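Local structure of soluble KIT ligand (Mus musculus, 2O27) at residues A[14-19]-A[72-77]; A[28-33]-A[114-119]; A[45-50]-A[86-91]. The protein binds the receptor tyrosine kinase KIT as a non-covalent homodimer, bringing two receptor molecules together so that they activate each other by autophosphorylation. All blocks are in the same frame, centred on the assembly; numbering follows the deposited sequence.

This chain is the SCF-family cytokine part, predicted to be extracellular. The first helix of the chain is 13-18; strand 26-30 and helix 43-58 follow. Each of these later receives a partner from the second half of the sequence. Contact 1 closes first, when the start of helix 70-91 reaches helix 13-18. Contact 3 follows near the far end of helix 70-91, against helix 43-58. Contact 2 closes last, when helix 110-124 packs against strand 26-30. Contact 3 is nested inside the loop closed by contact 2. Contact 1 crosses both. Phe114 and Phe117 join contact 2 to contact 1, and Met46 and Gln49 join it to contact 3. Contacts 1 and 3 do not touch.

Contact 1: residues A[14-19]-A[72-77]; sequences TKLVAN and SIIDKL
Leu16 and Ile73 form the centre of this buried apolar contact. Their CA atoms are 7.0 Å apart, and both CB atoms point across the interface. CG of Leu16 lies 3.9 Å from CG2 of Ile73. The two side chains slide past each other in opposite directions, so the touch is alongside rather than end on. Ile73 meets Leu16 with its short branch, because CG2 stands anti to the backbone N (CG1 has chi1 -54°). Its longer branch runs elsewhere, and CD1 comes to 4.1 Å from CD of Lys15, whose aliphatic chain it crosses at about a right angle. The two segments belong to the four-helix bundle of this cytokine. The short axes of 14-18 and 72-77 cross at -130°, nearer to perpendicular than to antiparallel, and come within 10.5 Å. Leu16 also reaches the neighbouring residue, Ile74. Its CD1 is 3.9 Å from CG1 of Ile74, again with the side chains at about a right angle. The same methyl group packs against Phe114 of helix 110-124, and Leu57 and Leu58 of helix 43-58 pack on Ile74. The dimer interface is adjacent: Asn19 OD1 accepts a hydrogen bond from the backbone N of Asn70 of the second subunit.

Contact 2: residues A[28-33]-A[114-119]; sequences LNYVAG and FSIFNR
A short two-stranded antiparallel sheet lies against the four-helix bundle, and here its strand 26-30 packs on helix 110-124. Ile116 is the one helix residue of this segment that meets the strand. Its CB points at the strand, and its two branches go to different partners. CG2 lies 4.2 Å from CD2 of Leu28. These two side chains cross obliquely. CD1 goes to the tyrosine instead and lies 4.2 Å from CE1 of Tyr30. It comes to the edge of the ring, near the ring plane, and not over a face. The torsions of Ile116 explain the split. CG1 sits beside the backbone N (chi1 -56°), and a second bend at chi2 (-46°) turns CD1 to the ring, while CG2 is left anti to the N and faces Leu28.

Leu28 and Tyr30 can share one partner because alternate residues of a strand face the same way. Leu28 points its CB at the helix. Tyr30 starts out at an angle to it, but the far part of its ring comes nearer, so that CE1 makes the touch. Asn29, between them, faces elsewhere and hydrogen-bonds through its amide to Thr105 and Gln49. The backbone of Leu28 pairs with Arg106 and that of Tyr30 with Glu104, both on strand 104-108. Arg106 also makes a cation-pi contact with the Tyr30 ring. Met46 of helix 43-58 and Met34 touch Ile116 as well, so this isoleucine is enclosed by several parts of the fold. No hydrogen bond joins the two segments, and the three touching residues are all buried. Such a pair of strands, formed by the two long connections and packed against the helices, is a feature of the short-chain four-helix cytokines.

Contact 3: residues A[45-50]-A[86-91]; sequences DMVIQL and LCMEEN
Glu89 reaches over to Ile48 at the edge of the packing between helices 43-58 and 70-91. Its side chain can be followed outward. CB leaves the helix at an angle to the other segment and is still 6.1 Å from CD1 of Ile48. CG is anti to the backbone N (chi1 -159°) and comes hardly nearer, at 5.9 Å from the same Ile48 CD1. The chain then bends at chi2 (60°), which swings the carboxylate back to helix 43-58. CD of Glu89 is 4.8 Å from Ile48 CD1, and OE1 closes the gap to 4.0 Å. The touch is between a carboxylate oxygen and a methyl group, and it is only a van der Waals contact. The polar partner of OE1 is Arg44, one residue before the segment, which forms a salt bridge to it through NE. This bridge probably helps keep the carboxylate over the end of Ile48.

Both helices are part of the four-helix bundle, whose core starts one residue further in. There Val47 faces Met88, and their CA atoms are 8.2 Å apart. CG1 of Val47 lies 4.3 Å from CG of Met88, so the valine meets the first part of the methionine chain. The sulfur turns away, with SD of Met88 5.7 Å from CG1 of Val47. Phe124 of helix 110-124 also packs on Met88, as it does on Cys87. Val47 also packs on Val81, Leu84 and Val85, from earlier turns of helix 70-91. Ile48 and Glu89 lie nearer the surface than this pair. Next to Met88, Cys87 forms a disulfide with Cys2, which ties the N-terminal end of the chain to helix 70-91.

Contact 1: residues A[14-19]-A[72-77]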
loop_
_atom_site.group_PDB
_atom_site.type_symbol
_atom_site.label_atom_id
_atom_site.label_comp_id
_atom_site.label_asym_id
_atom_site.label_seq_id
_atom_site.Cartn_x
_atom_site.Cartn_y
_atom_site.Cartn_z
ATOM N N THR A 14 7.003 3.046 -12.349
ATOM C CA THR A 14 7.026 1.592 -12.424
ATOM C C THR A 14 7.463 0.980 -11.102
ATOM O O THR A 14 6.838 0.038 -10.609
ATOM C CB THR A 14 7.966 1.101 -13.573
ATOM O OG1 THR A 14 7.441 1.547 -14.830
ATOM C CG2 THR A 14 8.051 -0.424 -13.605
ATOM N N LYS A 15 8.532 1.522 -10.537
ATOM C CA LYS A 15 9.045 1.043 -9.264
ATOM C C LYS A 15 7.989 1.306 -8.179
ATOM O O LYS A 15 7.751 0.461 -7.316
ATOM C CB LYS A 15 10.362 1.757 -8.937
ATOM C CG LYS A 15 11.247 1.056 -7.897
ATOM C CD LYS A 15 11.014 1.573 -6.474
ATOM C CE LYS A 15 11.892 0.855 -5.438
ATOM N NZ LYS A 15 13.356 0.984 -5.692
ATOM N N LEU A 16 7.342 2.469 -8.255
ATOM C CA LEU A 16 6.312 2.861 -7.297
ATOM C C LEU A 16 5.162 1.867 -7.345
ATOM O O LEU A 16 4.743 1.336 -6.316
ATOM C CB LEU A 16 5.768 4.249 -7.637
ATOM C CG LEU A 16 5.294 5.200 -6.540
ATOM C CD1 LEU A 16 3.997 5.830 -6.965
ATOM C CD2 LEU A 16 5.142 4.500 -5.213
ATOM N N VAL A 17 4.651 1.616 -8.548
ATOM C CA VAL A 17 3.532 0.699 -8.705
ATOM C C VAL A 17 3.929 -0.674 -8.194
ATOM O O VAL A 17 3.111 -1.382 -7.627
ATOM C CB VAL A 17 3.081 0.592 -10.181
ATOM C CG1 VAL A 17 2.065 -0.529 -10.349
ATOM C CG2 VAL A 17 2.463 1.910 -10.615
ATOM N N ALA A 18 5.194 -1.026 -8.387
ATOM C CA ALA A 18 5.727 -2.330 -7.961
ATOM C C ALA A 18 5.892 -2.427 -6.447
ATOM O O ALA A 18 5.921 -3.533 -5.884
ATOM C CB ALA A 18 7.078 -2.580 -8.644
ATOM N N ASN A 19 5.992 -1.259 -5.802
ATOM C CA ASN A 19 6.172 -1.175 -4.369
ATOM C C ASN A 19 4.903 -0.752 -3.622
ATOM O O ASN A 19 4.966 -0.458 -2.438
ATOM C CB ASN A 19 7.306 -0.210 -4.048
ATOM C CG ASN A 19 8.243 -0.753 -3.002
ATOM O OD1 ASN A 19 8.452 -1.950 -2.914
ATOM N ND2 ASN A 19 8.818 0.130 -2.209
ATOM N N SER A 72 9.311 9.541 -1.353
ATOM C CA SER A 72 10.105 10.388 -2.252
ATOM C C SER A 72 9.569 10.461 -3.687
ATOM O O SER A 72 9.440 11.550 -4.242
ATOM C CB SER A 72 11.562 9.908 -2.271
ATOM O OG SER A 72 11.645 8.518 -2.550
ATOM N N ILE A 73 9.279 9.305 -4.285
ATOM C CA ILE A 73 8.754 9.260 -5.647
ATOM C C ILE A 73 7.420 10.022 -5.739
ATOM O O ILE A 73 7.219 10.859 -6.611
ATOM C CB ILE A 73 8.508 7.792 -6.114
ATOM C CG1 ILE A 73 9.772 6.943 -5.944
ATOM C CG2 ILE A 73 8.098 7.782 -7.576
ATOM C CD1 ILE A 73 9.510 5.423 -6.131
ATOM N N ILE A 74 6.504 9.721 -4.833
ATOM C CA ILE A 74 5.205 10.379 -4.831
ATOM C C ILE A 74 5.368 11.893 -4.650
ATOM O O ILE A 74 4.683 12.698 -5.305
ATOM C CB ILE A 74 4.321 9.832 -3.679
ATOM C CG1 ILE A 74 3.930 8.383 -3.969
ATOM C CG2 ILE A 74 3.089 10.722 -3.474
ATOM C CD1 ILE A 74 3.277 7.654 -2.764
ATOM N N ASP A 75 6.250 12.278 -3.730
ATOM C CA ASP A 75 6.484 13.689 -3.465
ATOM C C ASP A 75 6.996 14.375 -4.737
ATOM O O ASP A 75 6.618 15.502 -5.036
ATOM C CB ASP A 75 7.514 13.868 -2.331
ATOM C CG ASP A 75 7.776 15.339 -2.009
ATOM O OD1 ASP A 75 8.938 15.748 -2.078
ATOM O OD2 ASP A 75 6.829 16.082 -1.689
ATOM N N LYS A 76 7.871 13.690 -5.464
ATOM C CA LYS A 76 8.424 14.218 -6.703
ATOM C C LYS A 76 7.308 14.371 -7.734
ATOM O O LYS A 76 7.231 15.385 -8.423
ATOM C CB LYS A 76 9.501 13.273 -7.241
ATOM C CG LYS A 76 9.928 13.549 -8.680
ATOM C CD LYS A 76 10.713 14.846 -8.813
ATOM C CE LYS A 76 11.043 15.144 -10.273
ATOM N NZ LYS A 76 11.740 14.007 -10.937
ATOM N N LEU A 77 6.442 13.362 -7.826
ATOM C CA LEU A 77 5.319 13.388 -8.763
ATOM C C LEU A 77 4.347 14.507 -8.409
ATOM O O LEU A 77 3.728 15.095 -9.286
ATOM C CB LEU A 77 4.593 12.034 -8.769
ATOM C CG LEU A 77 5.343 10.871 -9.424
ATOM C CD1 LEU A 77 4.517 9.598 -9.384
ATOM C CD2 LEU A 77 5.631 11.228 -10.863
#

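Contact 2: residues A[28-33]-A[114-119]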
loop_
_atom_site.group_PDB
_atom_site.type_symbol
_atom_site.label_atom_id
_atom_site.label_comp_id
_atom_site.label_asym_id
_atom_site.label_seq_id
_atom_site.Cartn_x
_atom_site.Cartn_y
_atom_site.Cartn_z
ATOM N N LEU A 28 -9.764 8.901 -6.445
ATOM C CA LEU A 28 -9.620 9.994 -7.408
ATOM C C LEU A 28 -11.003 10.482 -7.887
ATOM O O LEU A 28 -11.880 9.674 -8.233
ATOM C CB LEU A 28 -8.800 9.503 -8.607
ATOM C CG LEU A 28 -8.620 10.401 -9.835
ATOM C CD1 LEU A 28 -7.774 11.645 -9.500
ATOM C CD2 LEU A 28 -7.961 9.583 -10.937
ATOM N N ASN A 29 -11.215 11.791 -7.860
ATOM C CA ASN A 29 -12.465 12.365 -8.346
ATOM C C ASN A 29 -12.169 12.459 -9.835
ATOM O O ASN A 29 -11.484 13.368 -10.310
ATOM C CB ASN A 29 -12.708 13.735 -7.713
ATOM C CG ASN A 29 -12.778 13.650 -6.201
ATOM O OD1 ASN A 29 -13.410 12.743 -5.651
ATOM N ND2 ASN A 29 -12.133 14.577 -5.524
ATOM N N TYR A 30 -12.646 11.449 -10.542
ATOM C CA TYR A 30 -12.423 11.273 -11.960
ATOM C C TYR A 30 -13.295 12.227 -12.762
ATOM O O TYR A 30 -14.495 12.351 -12.496
ATOM C CB TYR A 30 -12.725 9.811 -12.306
ATOM C CG TYR A 30 -12.356 9.389 -13.714
ATOM C CD1 TYR A 30 -11.038 9.077 -14.051
ATOM C CD2 TYR A 30 -13.335 9.293 -14.710
ATOM C CE1 TYR A 30 -10.704 8.675 -15.349
ATOM C CE2 TYR A 30 -13.015 8.892 -16.001
ATOM C CZ TYR A 30 -11.700 8.586 -16.313
ATOM O OH TYR A 30 -11.392 8.181 -17.580
ATOM N N VAL A 31 -12.683 12.914 -13.723
ATOM C CA VAL A 31 -13.394 13.858 -14.583
ATOM C C VAL A 31 -13.899 13.103 -15.817
ATOM O O VAL A 31 -13.130 12.774 -16.714
ATOM C CB VAL A 31 -12.457 15.022 -15.025
ATOM C CG1 VAL A 31 -13.151 15.903 -16.058
ATOM C CG2 VAL A 31 -12.041 15.854 -13.797
ATOM N N ALA A 32 -15.199 12.829 -15.843
ATOM C CA ALA A 32 -15.837 12.094 -16.936
ATOM C C ALA A 32 -15.548 12.609 -18.341
ATOM O O ALA A 32 -15.558 13.807 -18.588
ATOM C CB ALA A 32 -17.345 12.055 -16.714
ATOM N N GLY A 33 -15.305 11.685 -19.264
ATOM C CA GLY A 33 -15.053 12.078 -20.638
ATOM C C GLY A 33 -13.579 12.246 -20.921
ATOM O O GLY A 33 -13.173 12.537 -22.046
ATOM N N PHE A 114 -2.035 5.420 -11.865
ATOM C CA PHE A 114 -0.879 5.959 -12.539
ATOM C C PHE A 114 -0.938 5.875 -14.055
ATOM O O PHE A 114 -0.102 6.465 -14.747
ATOM C CB PHE A 114 0.385 5.327 -11.964
ATOM C CG PHE A 114 0.724 5.846 -10.581
ATOM C CD1 PHE A 114 0.494 5.074 -9.454
ATOM C CD2 PHE A 114 1.206 7.156 -10.415
ATOM C CE1 PHE A 114 0.731 5.600 -8.169
ATOM C CE2 PHE A 114 1.436 7.680 -9.144
ATOM C CZ PHE A 114 1.197 6.908 -8.024
ATOM N N SER A 115 -1.935 5.144 -14.555
ATOM C CA SER A 115 -2.177 5.037 -15.989
ATOM C C SER A 115 -2.903 6.328 -16.370
ATOM O O SER A 115 -2.636 6.909 -17.414
ATOM C CB SER A 115 -3.070 3.833 -16.291
ATOM O OG SER A 115 -3.487 3.839 -17.647
ATOM N N ILE A 116 -3.828 6.758 -15.506
ATOM C CA ILE A 116 -4.588 7.989 -15.693
ATOM C C ILE A 116 -3.632 9.166 -15.624
ATOM O O ILE A 116 -3.787 10.150 -16.346
ATOM C CB ILE A 116 -5.641 8.204 -14.569
ATOM C CG1 ILE A 116 -6.578 6.998 -14.483
ATOM C CG2 ILE A 116 -6.395 9.481 -14.802
ATOM C CD1 ILE A 116 -7.101 6.523 -15.821
ATOM N N PHE A 117 -2.664 9.052 -14.718
ATOM C CA PHE A 117 -1.653 10.075 -14.493
ATOM C C PHE A 117 -0.781 10.218 -15.744
ATOM O O PHE A 117 -0.566 11.328 -16.242
ATOM C CB PHE A 117 -0.803 9.678 -13.272
ATOM C CG PHE A 117 0.384 10.562 -13.037
ATOM C CD1 PHE A 117 0.342 11.575 -12.084
ATOM C CD2 PHE A 117 1.535 10.401 -13.791
ATOM C CE1 PHE A 117 1.431 12.412 -11.900
ATOM C CE2 PHE A 117 2.628 11.239 -13.609
ATOM C CZ PHE A 117 2.575 12.247 -12.662
ATOM N N ASN A 118 -0.279 9.094 -16.246
ATOM C CA ASN A 118 0.561 9.095 -17.445
ATOM C C ASN A 118 -0.196 9.626 -18.642
ATOM O O ASN A 118 0.357 10.370 -19.453
ATOM C CB ASN A 118 1.060 7.694 -17.754
ATOM C CG ASN A 118 2.271 7.335 -16.949
ATOM O OD1 ASN A 118 2.649 6.173 -16.861
ATOM N ND2 ASN A 118 2.908 8.342 -16.365
ATOM N N ARG A 119 -1.464 9.251 -18.754
ATOM C CA ARG A 119 -2.260 9.741 -19.866
ATOM C C ARG A 119 -2.530 11.240 -19.740
ATOM O O ARG A 119 -2.600 11.924 -20.750
ATOM C CB ARG A 119 -3.563 8.941 -19.987
ATOM C CG ARG A 119 -3.321 7.536 -20.555
ATOM C CD ARG A 119 -4.585 6.692 -20.711
ATOM N NE ARG A 119 -4.947 5.961 -19.496
ATOM C CZ ARG A 119 -5.738 4.889 -19.475
ATOM N NH1 ARG A 119 -6.250 4.414 -20.604
ATOM N NH2 ARG A 119 -6.019 4.291 -18.324
#

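Contact 3: residues A[45-50]-A[86-91]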
loop_
_atom_site.group_PDB
_atom_site.type_symbol
_atom_site.label_atom_id
_atom_site.label_comp_id
_atom_site.label_asym_id
_atom_site.label_seq_id
_atom_site.Cartn_x
_atom_site.Cartn_y
_atom_site.Cartn_z
ATOM N N ASP A 45 -8.916 20.356 -14.975
ATOM C CA ASP A 45 -9.600 19.754 -13.856
ATOM C C ASP A 45 -8.895 18.473 -13.423
ATOM O O ASP A 45 -8.703 18.254 -12.239
ATOM C CB ASP A 45 -11.052 19.440 -14.209
ATOM C CG ASP A 45 -11.903 20.687 -14.320
ATOM O OD1 ASP A 45 -11.705 21.610 -13.522
ATOM O OD2 ASP A 45 -12.784 20.747 -15.191
ATOM N N MET A 46 -8.499 17.644 -14.384
ATOM C CA MET A 46 -7.841 16.385 -14.050
ATOM C C MET A 46 -6.505 16.566 -13.338
ATOM O O MET A 46 -6.152 15.790 -12.446
ATOM C CB MET A 46 -7.629 15.532 -15.300
ATOM C CG MET A 46 -8.728 14.477 -15.513
ATOM S SD MET A 46 -8.877 13.286 -14.130
ATOM C CE MET A 46 -7.229 12.699 -14.044
ATOM N N VAL A 47 -5.762 17.585 -13.759
ATOM C CA VAL A 47 -4.476 17.860 -13.155
ATOM C C VAL A 47 -4.743 18.310 -11.708
ATOM O O VAL A 47 -4.002 17.961 -10.794
ATOM C CB VAL A 47 -3.716 18.930 -13.987
ATOM C CG1 VAL A 47 -4.146 20.330 -13.607
ATOM C CG2 VAL A 47 -2.242 18.715 -13.857
ATOM N N ILE A 48 -5.821 19.050 -11.497
ATOM C CA ILE A 48 -6.153 19.498 -10.152
ATOM C C ILE A 48 -6.529 18.275 -9.299
ATOM O O ILE A 48 -6.091 18.161 -8.150
ATOM C CB ILE A 48 -7.311 20.546 -10.179
ATOM C CG1 ILE A 48 -6.764 21.907 -10.628
ATOM C CG2 ILE A 48 -7.957 20.675 -8.817
ATOM C CD1 ILE A 48 -7.869 23.006 -10.819
ATOM N N GLN A 49 -7.309 17.353 -9.871
ATOM C CA GLN A 49 -7.733 16.137 -9.163
ATOM C C GLN A 49 -6.549 15.210 -8.832
ATOM O O GLN A 49 -6.503 14.599 -7.776
ATOM C CB GLN A 49 -8.769 15.367 -9.995
ATOM C CG GLN A 49 -10.117 16.055 -10.150
ATOM C CD GLN A 49 -10.661 16.616 -8.832
ATOM O OE1 GLN A 49 -10.580 15.978 -7.782
ATOM N NE2 GLN A 49 -11.221 17.816 -8.891
ATOM N N LEU A 50 -5.592 15.101 -9.741
ATOM C CA LEU A 50 -4.457 14.243 -9.484
ATOM C C LEU A 50 -3.677 14.829 -8.320
ATOM O O LEU A 50 -3.239 14.099 -7.441
ATOM C CB LEU A 50 -3.576 14.130 -10.729
ATOM C CG LEU A 50 -4.236 13.276 -11.812
ATOM C CD1 LEU A 50 -3.488 13.423 -13.165
ATOM C CD2 LEU A 50 -4.266 11.805 -11.333
ATOM N N LEU A 86 -0.084 24.934 -11.960
ATOM C CA LEU A 86 0.271 26.342 -12.126
ATOM C C LEU A 86 0.057 26.735 -13.603
ATOM O O LEU A 86 -0.643 27.715 -13.931
ATOM C CB LEU A 86 1.739 26.546 -11.746
ATOM C CG LEU A 86 2.202 27.899 -11.203
ATOM C CD1 LEU A 86 3.720 27.992 -11.354
ATOM C CD2 LEU A 86 1.499 29.033 -11.927
ATOM N N CYS A 87 0.655 25.947 -14.488
ATOM C CA CYS A 87 0.546 26.177 -15.926
ATOM C C CYS A 87 -0.922 26.233 -16.389
ATOM O O CYS A 87 -1.348 27.201 -17.018
ATOM C CB CYS A 87 1.307 25.072 -16.665
ATOM S SG CYS A 87 1.340 25.144 -18.489
ATOM N N MET A 88 -1.704 25.205 -16.070
ATOM C CA MET A 88 -3.100 25.191 -16.497
ATOM C C MET A 88 -3.957 26.285 -15.864
ATOM O O MET A 88 -4.846 26.828 -16.507
ATOM C CB MET A 88 -3.732 23.824 -16.223
ATOM C CG MET A 88 -3.117 22.668 -17.023
ATOM S SD MET A 88 -3.495 22.673 -18.785
ATOM C CE MET A 88 -2.114 23.592 -19.460
ATOM N N GLU A 89 -3.696 26.624 -14.608
ATOM C CA GLU A 89 -4.493 27.647 -13.948
ATOM C C GLU A 89 -4.170 29.031 -14.513
ATOM O O GLU A 89 -5.055 29.849 -14.734
ATOM C CB GLU A 89 -4.231 27.622 -12.441
ATOM C CG GLU A 89 -5.329 28.268 -11.638
ATOM C CD GLU A 89 -6.658 27.575 -11.854
ATOM O OE1 GLU A 89 -6.664 26.466 -12.407
ATOM O OE2 GLU A 89 -7.697 28.127 -11.464
ATOM N N GLU A 90 -2.889 29.276 -14.742
ATOM C CA GLU A 90 -2.411 30.537 -15.290
ATOM C C GLU A 90 -2.977 30.783 -16.695
ATOM O O GLU A 90 -3.022 31.922 -17.162
ATOM C CB GLU A 90 -0.881 30.509 -15.357
ATOM C CG GLU A 90 -0.236 31.840 -15.684
ATOM C CD GLU A 90 -0.152 32.764 -14.481
ATOM O OE1 GLU A 90 0.053 33.976 -14.688
ATOM O OE2 GLU A 90 -0.279 32.280 -13.336
ATOM N N ASN A 91 -3.411 29.718 -17.366
ATOM C CA ASN A 91 -3.941 29.839 -18.725
ATOM C C ASN A 91 -5.359 29.295 -18.892
ATOM O O ASN A 91 -5.859 29.213 -20.013
ATOM C CB ASN A 91 -3.032 29.103 -19.717
ATOM C CG ASN A 91 -1.566 29.485 -19.581
ATOM O OD1 ASN A 91 -0.693 28.813 -20.131
ATOM N ND2 ASN A 91 -1.289 30.565 -18.858
#